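Local coordinates for protein beta-glucoside phosphorylase BglX (Unidentified, PDB 5VQE) that probably cleaves beta-glucosides with phosphate to release glucose 1-phosphate, as a phosphorylase of glycoside hydrolase family 3, at residues Met54-Pro59 / Leu320-Asp325; Gly187-Ile192 / Leu351-Lys356; Leu207-Asn212 / Thr296-Arg301; Arg301-Pro306 / Cys335-His340. One frame throughout, in Å; residues are numbered along the deposited sequence.

Interaction 1 (Met54-Pro59 / Leu320-Asp325); sequences MKHFLP and LNPTED
His-56 and Thr-323 bring the two backbones nearest to each other, with 6.1 Å between His-56 CA and Thr-323 CA. The 54-59 segment is an irregular loop leading into strand 61-64, and it runs past the first turn of the helix that begins at Pro-322. That turn is fixed by its own bonds. Asn-321 is the N-cap, and its OD1 accepts from Glu-324 N at 3.0 Å, the donor lying in the carbonyl plane of the side-chain amide. Behind it, Leu-320 N gives a bond to Asp-325 OD2 on the syn side, 31° out of the carboxylate plane, while Asp-325 OD1 pairs with Arg-301.

Across the gap, the imidazole of His-56 has Thr-323 OG1 over one face, 3.1 Å from His-56 ND1 and almost as close to CE1. Lys-55 CB covers the other face. From an oblique direction Pro-322 CG comes to 3.9 Å from His-56 CD2. The neighbouring Phe-57 has its CG between the backbone N and the carbonyl carbon (chi1 49°), which carries the ring inward. Phe-57 CE1 then lies 4.0 Å from Pro-322 CB, and Pro-322 O sits at the ring's edge, near its plane. The same ring meets that of Phe-326 one turn further along the helix and rests on Ile-38 of strand 38-42.

Apolar packing round Pro-322 makes up much of the contact: a proline at the helix start is set against two aromatic rings, the inner one buried and the outer one exposed, with the threonine hydroxyl over one face of the outer ring.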
loop_
_atom_site.group_PDB
_atom_site.type_symbol
_atom_site.label_atom_id
_atom_site.label_comp_id
_atom_site.label_asym_id
_atom_site.label_seq_id
_atom_site.Cartn_x
_atom_site.Cartn_y
_atom_site.Cartn_z
ATOM N N MET A 54 -4.510 15.686 -20.351
ATOM C CA MET A 54 -5.714 16.173 -21.006
ATOM C C MET A 54 -5.545 16.347 -22.511
ATOM O O MET A 54 -6.400 16.971 -23.142
ATOM C CB MET A 54 -6.142 17.510 -20.392
ATOM C CG MET A 54 -6.529 17.442 -18.930
ATOM S SD MET A 54 -6.647 19.097 -18.227
ATOM C CE MET A 54 -6.834 18.711 -16.487
ATOM N N LYS A 55 -4.469 15.823 -23.103
ATOM C CA LYS A 55 -4.236 16.026 -24.533
ATOM C C LYS A 55 -5.114 15.138 -25.407
ATOM O O LYS A 55 -5.443 15.521 -26.534
ATOM C CB LYS A 55 -2.770 15.754 -24.885
ATOM C CG LYS A 55 -1.766 16.451 -23.996
ATOM N N HIS A 56 -5.472 13.943 -24.933
ATOM C CA HIS A 56 -6.161 12.969 -25.761
ATOM C C HIS A 56 -7.595 12.733 -25.329
ATOM O O HIS A 56 -8.357 12.111 -26.077
ATOM C CB HIS A 56 -5.391 11.646 -25.735
ATOM C CG HIS A 56 -3.941 11.801 -26.065
ATOM N ND1 HIS A 56 -3.488 11.981 -27.355
ATOM C CD2 HIS A 56 -2.844 11.832 -25.273
ATOM C CE1 HIS A 56 -2.173 12.102 -27.343
ATOM N NE2 HIS A 56 -1.757 12.012 -26.094
ATOM N N PHE A 57 -7.965 13.201 -24.145
ATOM C CA PHE A 57 -9.294 13.050 -23.579
ATOM C C PHE A 57 -9.303 13.848 -22.286
ATOM O O PHE A 57 -8.264 14.330 -21.828
ATOM C CB PHE A 57 -9.638 11.579 -23.327
ATOM C CG PHE A 57 -8.562 10.824 -22.601
ATOM C CD1 PHE A 57 -7.676 10.023 -23.296
ATOM C CD2 PHE A 57 -8.434 10.922 -21.225
ATOM C CE1 PHE A 57 -6.685 9.327 -22.640
ATOM C CE2 PHE A 57 -7.450 10.231 -20.560
ATOM C CZ PHE A 57 -6.567 9.431 -21.269
ATOM N N LEU A 58 -10.485 13.975 -21.697
ATOM C CA LEU A 58 -10.629 14.710 -20.445
ATOM C C LEU A 58 -10.838 13.713 -19.310
ATOM O O LEU A 58 -11.937 13.146 -19.176
ATOM C CB LEU A 58 -11.795 15.699 -20.538
ATOM C CG LEU A 58 -11.632 16.703 -21.701
ATOM C CD1 LEU A 58 -12.856 17.621 -21.843
ATOM C CD2 LEU A 58 -10.350 17.541 -21.572
ATOM N N PRO A 59 -9.825 13.446 -18.485
ATOM C CA PRO A 59 -9.921 12.330 -17.538
ATOM C C PRO A 59 -10.838 12.646 -16.369
ATOM O O PRO A 59 -11.132 13.803 -16.056
ATOM C CB PRO A 59 -8.477 12.133 -17.065
ATOM C CG PRO A 59 -7.864 13.481 -17.184
ATOM C CD PRO A 59 -8.512 14.115 -18.403
ATOM N N LEU A 320 -1.824 2.923 -21.001
ATOM C CA LEU A 320 -0.532 2.485 -21.516
ATOM C C LEU A 320 -0.104 3.452 -22.617
ATOM O O LEU A 320 0.663 4.388 -22.368
ATOM C CB LEU A 320 -0.641 1.039 -22.017
ATOM C CG LEU A 320 0.597 0.327 -22.553
ATOM C CD1 LEU A 320 1.683 0.298 -21.496
ATOM C CD2 LEU A 320 0.218 -1.083 -22.995
ATOM N N ASN A 321 -0.616 3.248 -23.829
ATOM C CA ASN A 321 -0.603 4.283 -24.850
ATOM C C ASN A 321 -1.944 5.002 -24.798
ATOM O O ASN A 321 -2.976 4.378 -25.089
ATOM C CB ASN A 321 -0.370 3.679 -26.234
ATOM C CG ASN A 321 -0.268 4.735 -27.317
ATOM O OD1 ASN A 321 -1.272 5.145 -27.900
ATOM N ND2 ASN A 321 0.944 5.194 -27.575
ATOM N N PRO A 322 -1.999 6.283 -24.414
ATOM C CA PRO A 322 -3.313 6.900 -24.149
ATOM C C PRO A 322 -4.167 7.097 -25.390
ATOM O O PRO A 322 -5.393 6.949 -25.309
ATOM C CB PRO A 322 -2.953 8.236 -23.482
ATOM C CG PRO A 322 -1.529 8.478 -23.809
ATOM C CD PRO A 322 -0.884 7.148 -23.995
ATOM N N THR A 323 -3.569 7.409 -26.539
ATOM C CA THR A 323 -4.357 7.507 -27.761
ATOM C C THR A 323 -5.007 6.171 -28.079
ATOM O O THR A 323 -6.205 6.101 -28.376
ATOM C CB THR A 323 -3.472 7.969 -28.918
ATOM O OG1 THR A 323 -2.914 9.251 -28.602
ATOM C CG2 THR A 323 -4.274 8.059 -30.214
ATOM N N GLU A 324 -4.230 5.092 -28.001
ATOM C CA GLU A 324 -4.750 3.770 -28.322
ATOM C C GLU A 324 -5.822 3.341 -27.329
ATOM O O GLU A 324 -6.869 2.816 -27.724
ATOM C CB GLU A 324 -3.601 2.766 -28.341
ATOM C CG GLU A 324 -4.041 1.315 -28.374
ATOM C CD GLU A 324 -2.882 0.368 -28.610
ATOM O OE1 GLU A 324 -2.034 0.223 -27.701
ATOM O OE2 GLU A 324 -2.808 -0.218 -29.710
ATOM N N ASP A 325 -5.578 3.562 -26.036
ATOM C CA ASP A 325 -6.535 3.151 -25.016
ATOM C C ASP A 325 -7.864 3.872 -25.183
ATOM O O ASP A 325 -8.930 3.255 -25.075
ATOM C CB ASP A 325 -5.954 3.403 -23.626
ATOM C CG ASP A 325 -4.865 2.408 -23.261
ATOM O OD1 ASP A 325 -4.599 1.481 -24.063
ATOM O OD2 ASP A 325 -4.284 2.552 -22.163
#

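Interaction 2 (Gly187-Ile192 / Leu351-Lys356); sequences GVLTTI and LGMKAK
Leu-189 carries the whole of this contact from its side, pushing both methyls against Met-353, and CD2 also against Lys-356, on the last turn of helix 340-356. The backbones stay well apart, 8.6 Å from Leu-189 CA to Met-353 CA. With CG anti to the carbonyl carbon (chi1 -56°), Leu-189 reaches over so that CD2 lies 3.9 Å from Met-353 SD, while CD1 meets both the sulfur and Met-353 CB. The methionine chain is bent at chi2 (-67°), which presents its sulfur to the leucine fork. Lys-356 runs obliquely past, its CE 4.1 Å from Leu-189 CD2, and delivers its ammonium to Pro-10 O.

After the leucine, Thr-190 and Thr-191 turn to other partners, among them Glu-236, Thr-237 and the carbonyl of Thr-144, and Ile-192 is hydrogen-bonded to strand 237-244. The contact lies on the approach to strand 191-195 of the TIM-barrel domain, the side chain of Leu-189 about 13 Å from the bound fluoroglucose.

Cutting Leu-189 back to an alanine is likely to leave a gap beside the sulfur of Met-353 and take away the apolar partner of the lysine's methylenes. Lys-356 thus plays a double part: its aliphatic stem is packed against leucine, and its charged end is spent on a backbone carbonyl.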
loop_
_atom_site.group_PDB
_atom_site.type_symbol
_atom_site.label_atom_id
_atom_site.label_comp_id
_atom_site.label_asym_id
_atom_site.label_seq_id
_atom_site.Cartn_x
_atom_site.Cartn_y
_atom_site.Cartn_z
ATOM N N GLY A 187 -12.068 14.338 5.052
ATOM C CA GLY A 187 -12.770 14.483 3.788
ATOM C C GLY A 187 -12.125 13.758 2.630
ATOM O O GLY A 187 -12.272 14.184 1.478
ATOM N N VAL A 188 -11.413 12.669 2.903
ATOM C CA VAL A 188 -10.699 11.918 1.880
ATOM C C VAL A 188 -11.377 10.567 1.713
ATOM O O VAL A 188 -11.570 9.835 2.690
ATOM C CB VAL A 188 -9.213 11.758 2.245
ATOM C CG1 VAL A 188 -8.506 10.810 1.276
ATOM C CG2 VAL A 188 -8.526 13.128 2.243
ATOM N N LEU A 189 -11.733 10.244 0.477
ATOM C CA LEU A 189 -12.316 8.950 0.163
ATOM C C LEU A 189 -11.290 7.840 0.368
ATOM O O LEU A 189 -10.091 8.022 0.130
ATOM C CB LEU A 189 -12.806 8.939 -1.282
ATOM C CG LEU A 189 -13.803 10.016 -1.715
ATOM C CD1 LEU A 189 -14.029 9.964 -3.231
ATOM C CD2 LEU A 189 -15.116 9.866 -0.977
ATOM N N THR A 190 -11.769 6.674 0.803
ATOM C CA THR A 190 -10.915 5.507 0.970
ATOM C C THR A 190 -11.239 4.432 -0.063
ATOM O O THR A 190 -12.290 4.447 -0.713
ATOM C CB THR A 190 -11.044 4.907 2.376
ATOM O OG1 THR A 190 -12.338 4.316 2.532
ATOM C CG2 THR A 190 -10.812 5.965 3.446
ATOM N N THR A 191 -10.301 3.490 -0.194
ATOM C CA THR A 191 -10.330 2.439 -1.211
ATOM C C THR A 191 -9.908 1.138 -0.556
ATOM O O THR A 191 -8.738 0.994 -0.191
ATOM C CB THR A 191 -9.367 2.755 -2.356
ATOM O OG1 THR A 191 -9.542 4.109 -2.776
ATOM C CG2 THR A 191 -9.586 1.804 -3.554
ATOM N N ILE A 192 -10.817 0.181 -0.431
ATOM C CA ILE A 192 -10.405 -1.143 0.028
ATOM C C ILE A 192 -9.848 -1.932 -1.151
ATOM O O ILE A 192 -10.446 -1.963 -2.234
ATOM C CB ILE A 192 -11.565 -1.880 0.720
ATOM C CG1 ILE A 192 -12.838 -1.899 -0.143
ATOM C CG2 ILE A 192 -11.819 -1.259 2.095
ATOM C CD1 ILE A 192 -13.997 -2.691 0.500
ATOM N N LEU A 351 -19.347 10.774 -10.990
ATOM C CA LEU A 351 -19.839 12.101 -10.662
ATOM C C LEU A 351 -20.433 12.146 -9.266
ATOM O O LEU A 351 -20.318 13.164 -8.580
ATOM C CB LEU A 351 -20.879 12.526 -11.688
ATOM C CG LEU A 351 -20.344 12.736 -13.096
ATOM C CD1 LEU A 351 -21.501 12.908 -14.068
ATOM C CD2 LEU A 351 -19.432 13.933 -13.125
ATOM N N GLY A 352 -21.059 11.055 -8.824
ATOM C CA GLY A 352 -21.647 11.046 -7.497
ATOM C C GLY A 352 -20.616 11.190 -6.395
ATOM O O GLY A 352 -20.885 11.798 -5.355
ATOM N N MET A 353 -19.424 10.622 -6.592
ATOM C CA MET A 353 -18.388 10.790 -5.579
ATOM C C MET A 353 -17.836 12.209 -5.604
ATOM O O MET A 353 -17.469 12.751 -4.556
ATOM C CB MET A 353 -17.270 9.760 -5.777
ATOM C CG MET A 353 -17.619 8.376 -5.222
ATOM S SD MET A 353 -17.757 8.390 -3.422
ATOM C CE MET A 353 -18.739 6.919 -3.074
ATOM N N LYS A 354 -17.783 12.821 -6.790
ATOM C CA LYS A 354 -17.373 14.215 -6.890
ATOM C C LYS A 354 -18.375 15.124 -6.191
ATOM O O LYS A 354 -17.985 16.068 -5.493
ATOM C CB LYS A 354 -17.203 14.583 -8.362
ATOM C CG LYS A 354 -16.047 13.826 -8.998
ATOM C CD LYS A 354 -15.885 14.089 -10.484
ATOM C CE LYS A 354 -14.758 13.235 -11.051
ATOM N NZ LYS A 354 -14.281 13.634 -12.402
ATOM N N ALA A 355 -19.670 14.824 -6.330
ATOM C CA ALA A 355 -20.691 15.571 -5.606
ATOM C C ALA A 355 -20.626 15.294 -4.111
ATOM O O ALA A 355 -20.830 16.203 -3.298
ATOM C CB ALA A 355 -22.076 15.230 -6.150
ATOM N N LYS A 356 -20.336 14.047 -3.722
ATOM C CA LYS A 356 -20.215 13.729 -2.301
ATOM C C LYS A 356 -19.144 14.589 -1.645
ATOM O O LYS A 356 -19.320 15.070 -0.519
ATOM C CB LYS A 356 -19.896 12.239 -2.129
ATOM C CG LYS A 356 -19.774 11.741 -0.687
ATOM C CD LYS A 356 -19.277 10.290 -0.665
ATOM C CE LYS A 356 -18.843 9.848 0.728
ATOM N NZ LYS A 356 -19.991 9.750 1.644
#

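Interaction 3 (Leu207-Asn212 / Thr296-Arg301); sequences LMSSVN and TCSMPR
Ser-209 meets Cys-297 and Ser-298 in a slight van der Waals contact between two loops, one leading into the short strand 210-211, the other linking helix 293-296 to helix 301-310. The closest pair of CA atoms, Ser-209 CA and Ser-298 CA, is 7.3 Å apart. What touches is the carbon of one serine and the oxygen of the other: Ser-209 CB is 4.0 Å from Ser-298 OG. Ser-298 holds that oxygen anti to its carbonyl carbon (chi1 -68°) and bonds it to Gly-294 O, back in the preceding helix. Ser-209 OG is likewise engaged elsewhere, in a weak bond to His-242 O.

Both loops belong to the family 3 N-terminal domain, whose fold is of the TIM-barrel kind. They follow chain segments that supply pocket residues, Gln-205 ahead of the first loop and Met-292 ahead of the second, and the side chain of Ser-209 is about 12 Å from the bound fluoroglucose.

The thiol adds a second, slightly longer approach: Cys-297 SG stands 4.3 Å from Ser-209 N. The first loop is tied to strand 237-244 more firmly than to the second, since Ser-209 O accepts from Arg-244 NH2 and Ser-210 and Asn-212 bond to the backbone of Arg-244.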
loop_
_atom_site.group_PDB
_atom_site.type_symbol
_atom_site.label_atom_id
_atom_site.label_comp_id
_atom_site.label_asym_id
_atom_site.label_seq_id
_atom_site.Cartn_x
_atom_site.Cartn_y
_atom_site.Cartn_z
ATOM N N LEU A 207 3.397 -8.931 -12.192
ATOM C CA LEU A 207 4.161 -9.752 -13.127
ATOM C C LEU A 207 3.350 -10.872 -13.764
ATOM O O LEU A 207 3.873 -11.578 -14.635
ATOM C CB LEU A 207 5.374 -10.362 -12.415
ATOM C CG LEU A 207 6.409 -9.351 -11.914
ATOM C CD1 LEU A 207 7.466 -10.043 -11.083
ATOM C CD2 LEU A 207 7.057 -8.603 -13.078
ATOM N N MET A 208 2.095 -11.054 -13.361
ATOM C CA MET A 208 1.255 -12.143 -13.848
ATOM C C MET A 208 -0.116 -11.960 -13.207
ATOM O O MET A 208 -0.299 -11.084 -12.359
ATOM C CB MET A 208 1.860 -13.495 -13.493
ATOM C CG MET A 208 2.246 -13.594 -12.020
ATOM S SD MET A 208 2.563 -15.281 -11.501
ATOM C CE MET A 208 0.883 -15.903 -11.560
ATOM N N SER A 209 -1.087 -12.773 -13.629
ATOM C CA SER A 209 -2.377 -12.810 -12.940
ATOM C C SER A 209 -2.284 -13.843 -11.819
ATOM O O SER A 209 -2.406 -15.049 -12.052
ATOM C CB SER A 209 -3.514 -13.126 -13.904
ATOM O OG SER A 209 -4.746 -13.168 -13.201
ATOM N N SER A 210 -2.065 -13.370 -10.594
ATOM C CA SER A 210 -1.935 -14.267 -9.458
ATOM C C SER A 210 -3.311 -14.813 -9.069
ATOM O O SER A 210 -4.354 -14.331 -9.521
ATOM C CB SER A 210 -1.248 -13.553 -8.294
ATOM O OG SER A 210 -2.011 -12.466 -7.813
ATOM N N VAL A 211 -3.311 -15.858 -8.245
ATOM C CA VAL A 211 -4.495 -16.695 -8.065
ATOM C C VAL A 211 -4.772 -16.887 -6.581
ATOM O O VAL A 211 -3.923 -17.409 -5.844
ATOM C CB VAL A 211 -4.338 -18.057 -8.763
ATOM C CG1 VAL A 211 -5.624 -18.867 -8.672
ATOM C CG2 VAL A 211 -3.959 -17.853 -10.214
ATOM N N ASN A 212 -5.962 -16.472 -6.149
ATOM C CA ASN A 212 -6.515 -16.806 -4.837
ATOM C C ASN A 212 -7.261 -18.127 -5.007
ATOM O O ASN A 212 -8.353 -18.168 -5.578
ATOM C CB ASN A 212 -7.416 -15.670 -4.356
ATOM C CG ASN A 212 -7.970 -15.890 -2.965
ATOM O OD1 ASN A 212 -8.340 -17.001 -2.592
ATOM N ND2 ASN A 212 -8.041 -14.812 -2.186
ATOM N N THR A 296 -2.594 -7.011 -18.543
ATOM C CA THR A 296 -2.314 -7.025 -19.978
ATOM C C THR A 296 -2.291 -8.435 -20.540
ATOM O O THR A 296 -2.643 -8.638 -21.709
ATOM C CB THR A 296 -0.978 -6.343 -20.281
ATOM O OG1 THR A 296 0.082 -7.037 -19.606
ATOM C CG2 THR A 296 -0.987 -4.871 -19.854
ATOM N N CYS A 297 -1.873 -9.418 -19.743
ATOM C CA CYS A 297 -1.730 -10.775 -20.251
ATOM C C CYS A 297 -3.036 -11.554 -20.262
ATOM O O CYS A 297 -3.060 -12.676 -20.780
ATOM C CB CYS A 297 -0.699 -11.542 -19.421
ATOM S SG CYS A 297 -1.353 -12.169 -17.855
ATOM N N SER A 298 -4.120 -10.995 -19.726
ATOM C CA SER A 298 -5.342 -11.765 -19.548
ATOM C C SER A 298 -6.278 -11.709 -20.742
ATOM O O SER A 298 -7.157 -12.571 -20.854
ATOM C CB SER A 298 -6.105 -11.277 -18.309
ATOM O OG SER A 298 -5.400 -11.592 -17.124
ATOM N N MET A 299 -6.111 -10.731 -21.630
ATOM C CA MET A 299 -7.074 -10.463 -22.690
ATOM C C MET A 299 -6.441 -9.457 -23.643
ATOM O O MET A 299 -5.644 -8.614 -23.202
ATOM C CB MET A 299 -8.376 -9.922 -22.087
ATOM C CG MET A 299 -9.514 -9.700 -23.053
ATOM S SD MET A 299 -11.016 -9.126 -22.220
ATOM C CE MET A 299 -11.427 -10.519 -21.193
ATOM N N PRO A 300 -6.738 -9.506 -24.939
ATOM C CA PRO A 300 -6.246 -8.450 -25.825
ATOM C C PRO A 300 -6.715 -7.097 -25.319
ATOM O O PRO A 300 -7.872 -6.930 -24.930
ATOM C CB PRO A 300 -6.861 -8.805 -27.183
ATOM C CG PRO A 300 -7.072 -10.283 -27.106
ATOM C CD PRO A 300 -7.498 -10.525 -25.682
ATOM N N ARG A 301 -5.800 -6.130 -25.310
ATOM C CA ARG A 301 -6.086 -4.867 -24.640
ATOM C C ARG A 301 -7.290 -4.154 -25.253
ATOM O O ARG A 301 -8.116 -3.590 -24.526
ATOM C CB ARG A 301 -4.864 -3.962 -24.671
ATOM C CG ARG A 301 -5.067 -2.693 -23.872
ATOM C CD ARG A 301 -3.744 -2.022 -23.541
ATOM N NE ARG A 301 -3.895 -0.885 -22.625
ATOM C CZ ARG A 301 -3.869 -0.967 -21.298
ATOM N NH1 ARG A 301 -3.710 -2.138 -20.689
ATOM N NH2 ARG A 301 -4.000 0.136 -20.567
#

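Interaction 4 (Arg301-Pro306 / Cys335-His340); sequences RHEALP and CGLLTH
Pro-306 packs its ring against Leu-337 and Leu-338, and on the same short helical run the flat guanidinium of Arg-301 is covered on one face by Leu-305 CD2, 3.9 Å above the plane and over its centre. That group also serves another part of the fold, its NH2 bonding to Thr-290.

The contact proper is carried by the proline. CB and CG of its ring share the work: Pro-306 CB lies 3.9 Å from Leu-338 CB, and Pro-306 CG lies 4.1 Å from Leu-337 CB. Pro-306 and Leu-337 lie side by side, pointing the same way, and Leu-337 CD2 reaches 4.1 Å from Glu-303 CA. Leu-338 touches the proline with CB and packs on Leu-34 as well. The chains come close here, 5.4 Å between Pro-306 CA and Leu-338 CA. Having no N-H to give, Pro-306 makes no bond to the turn before it, and the helix kinks at this point.

The 335-340 segment is a tight link between consecutive helices. Gly-336 ends the first in a Schellman motif, at backbone angles (phi 94°) where a CB would jam against the preceding carbonyl oxygen. Three residues on, Thr-339 is the N-cap of the next, its OG1 bonded to Arg-342 N. A Schellman C-cap followed three residues later by a threonine N-cap is a compact helix-to-helix connection, closed here over the kink of helix 301-310 in the TIM-barrel-like domain.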
loop_
_atom_site.group_PDB
_atom_site.type_symbol
_atom_site.label_atom_id
_atom_site.label_comp_id
_atom_site.label_asym_id
_atom_site.label_seq_id
_atom_site.Cartn_x
_atom_site.Cartn_y
_atom_site.Cartn_z
ATOM N N ARG A 301 -5.800 -6.130 -25.310
ATOM C CA ARG A 301 -6.086 -4.867 -24.640
ATOM C C ARG A 301 -7.290 -4.154 -25.253
ATOM O O ARG A 301 -8.116 -3.590 -24.526
ATOM C CB ARG A 301 -4.864 -3.962 -24.671
ATOM C CG ARG A 301 -5.067 -2.693 -23.872
ATOM C CD ARG A 301 -3.744 -2.022 -23.541
ATOM N NE ARG A 301 -3.895 -0.885 -22.625
ATOM C CZ ARG A 301 -3.869 -0.967 -21.298
ATOM N NH1 ARG A 301 -3.710 -2.138 -20.689
ATOM N NH2 ARG A 301 -4.000 0.136 -20.567
ATOM N N HIS A 302 -7.414 -4.170 -26.588
ATOM C CA HIS A 302 -8.506 -3.437 -27.225
ATOM C C HIS A 302 -9.864 -3.957 -26.763
ATOM O O HIS A 302 -10.826 -3.185 -26.689
ATOM C CB HIS A 302 -8.367 -3.468 -28.758
ATOM C CG HIS A 302 -8.609 -4.803 -29.389
ATOM N ND1 HIS A 302 -7.596 -5.703 -29.643
ATOM C CD2 HIS A 302 -9.743 -5.367 -29.873
ATOM C CE1 HIS A 302 -8.100 -6.777 -30.223
ATOM N NE2 HIS A 302 -9.400 -6.599 -30.372
ATOM N N GLU A 303 -9.954 -5.242 -26.427
ATOM C CA GLU A 303 -11.168 -5.796 -25.840
ATOM C C GLU A 303 -11.242 -5.552 -24.336
ATOM O O GLU A 303 -12.340 -5.364 -23.799
ATOM C CB GLU A 303 -11.243 -7.308 -26.089
ATOM C CG GLU A 303 -11.360 -7.727 -27.546
ATOM C CD GLU A 303 -11.073 -9.216 -27.744
ATOM O OE1 GLU A 303 -11.006 -9.961 -26.737
ATOM O OE2 GLU A 303 -10.903 -9.639 -28.907
ATOM N N ALA A 304 -10.093 -5.558 -23.649
ATOM C CA ALA A 304 -10.092 -5.577 -22.186
ATOM C C ALA A 304 -10.647 -4.283 -21.609
ATOM O O ALA A 304 -11.449 -4.308 -20.669
ATOM C CB ALA A 304 -8.679 -5.820 -21.662
ATOM N N LEU A 305 -10.217 -3.141 -22.141
ATOM C CA LEU A 305 -10.565 -1.867 -21.517
ATOM C C LEU A 305 -12.071 -1.652 -21.453
ATOM O O LEU A 305 -12.585 -1.396 -20.351
ATOM C CB LEU A 305 -9.830 -0.729 -22.239
ATOM C CG LEU A 305 -8.291 -0.837 -22.180
ATOM C CD1 LEU A 305 -7.607 0.277 -22.942
ATOM C CD2 LEU A 305 -7.759 -0.844 -20.743
ATOM N N PRO A 306 -12.836 -1.765 -22.543
ATOM C CA PRO A 306 -14.293 -1.641 -22.400
ATOM C C PRO A 306 -14.908 -2.788 -21.631
ATOM O O PRO A 306 -15.926 -2.594 -20.960
ATOM C CB PRO A 306 -14.789 -1.600 -23.849
ATOM C CG PRO A 306 -13.718 -2.283 -24.640
ATOM C CD PRO A 306 -12.433 -1.969 -23.947
ATOM N N CYS A 335 -19.260 -0.475 -30.951
ATOM C CA CYS A 335 -19.526 -1.835 -31.412
ATOM C C CYS A 335 -20.184 -2.730 -30.365
ATOM O O CYS A 335 -20.426 -3.905 -30.651
ATOM C CB CYS A 335 -18.231 -2.504 -31.885
ATOM S SG CYS A 335 -17.254 -3.239 -30.541
ATOM N N GLY A 336 -20.470 -2.222 -29.166
ATOM C CA GLY A 336 -21.255 -2.957 -28.190
ATOM C C GLY A 336 -20.487 -3.774 -27.167
ATOM O O GLY A 336 -21.117 -4.502 -26.392
ATOM N N LEU A 337 -19.155 -3.708 -27.140
ATOM C CA LEU A 337 -18.436 -4.296 -26.010
ATOM C C LEU A 337 -18.770 -3.570 -24.717
ATOM O O LEU A 337 -18.745 -4.168 -23.633
ATOM C CB LEU A 337 -16.928 -4.256 -26.251
ATOM C CG LEU A 337 -16.302 -5.489 -26.898
ATOM C CD1 LEU A 337 -17.141 -6.039 -28.038
ATOM C CD2 LEU A 337 -14.920 -5.118 -27.388
ATOM N N LEU A 338 -19.069 -2.282 -24.814
ATOM C CA LEU A 338 -19.522 -1.475 -23.694
ATOM C C LEU A 338 -20.841 -0.844 -24.100
ATOM O O LEU A 338 -20.928 -0.219 -25.162
ATOM C CB LEU A 338 -18.497 -0.392 -23.347
ATOM C CG LEU A 338 -18.941 0.696 -22.364
ATOM C CD1 LEU A 338 -19.254 0.104 -21.006
ATOM C CD2 LEU A 338 -17.874 1.759 -22.240
ATOM N N THR A 339 -21.865 -1.025 -23.283
ATOM C CA THR A 339 -23.161 -0.455 -23.611
ATOM C C THR A 339 -23.241 0.996 -23.153
ATOM O O THR A 339 -22.588 1.409 -22.187
ATOM C CB THR A 339 -24.290 -1.266 -22.974
ATOM O OG1 THR A 339 -24.245 -1.115 -21.554
ATOM C CG2 THR A 339 -24.158 -2.740 -23.334
ATOM N N HIS A 340 -24.039 1.780 -23.881
ATOM C CA HIS A 340 -24.286 3.162 -23.488
ATOM C C HIS A 340 -24.945 3.239 -22.124
ATOM O O HIS A 340 -24.750 4.216 -21.391
ATOM C CB HIS A 340 -25.170 3.857 -24.527
ATOM C CG HIS A 340 -24.468 4.142 -25.814
ATOM N ND1 HIS A 340 -23.952 5.384 -26.117
ATOM C CD2 HIS A 340 -24.176 3.345 -26.865
ATOM C CE1 HIS A 340 -23.382 5.340 -27.307
ATOM N NE2 HIS A 340 -23.502 4.114 -27.782
#

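Overall arrangement
From the N terminus, loop 54-59 opens interaction 1, 187-192 opens interaction 2 and 207-212 opens interaction 3. Interaction 3 closes first, at 296-301, nested inside both others. Arg-301 ends it and begins interaction 4, so these two stand in series. Interaction 1 closes next at 320-325, crossing interaction 4, which closes at 335-340; interaction 2 closes last at 351-356, crossing interaction 1 and enclosing interaction 4. Arg-301, salt-bridged to Asp-325, couples interactions 1, 3 and 4; interaction 2 touches none. Interactions 1 and 2 tie an early loop and the approach to strand 191-195 to helices 322-335 and 340-356; interaction 3 joins two loops; interaction 4 sets helix 301-310 against the link between those helices.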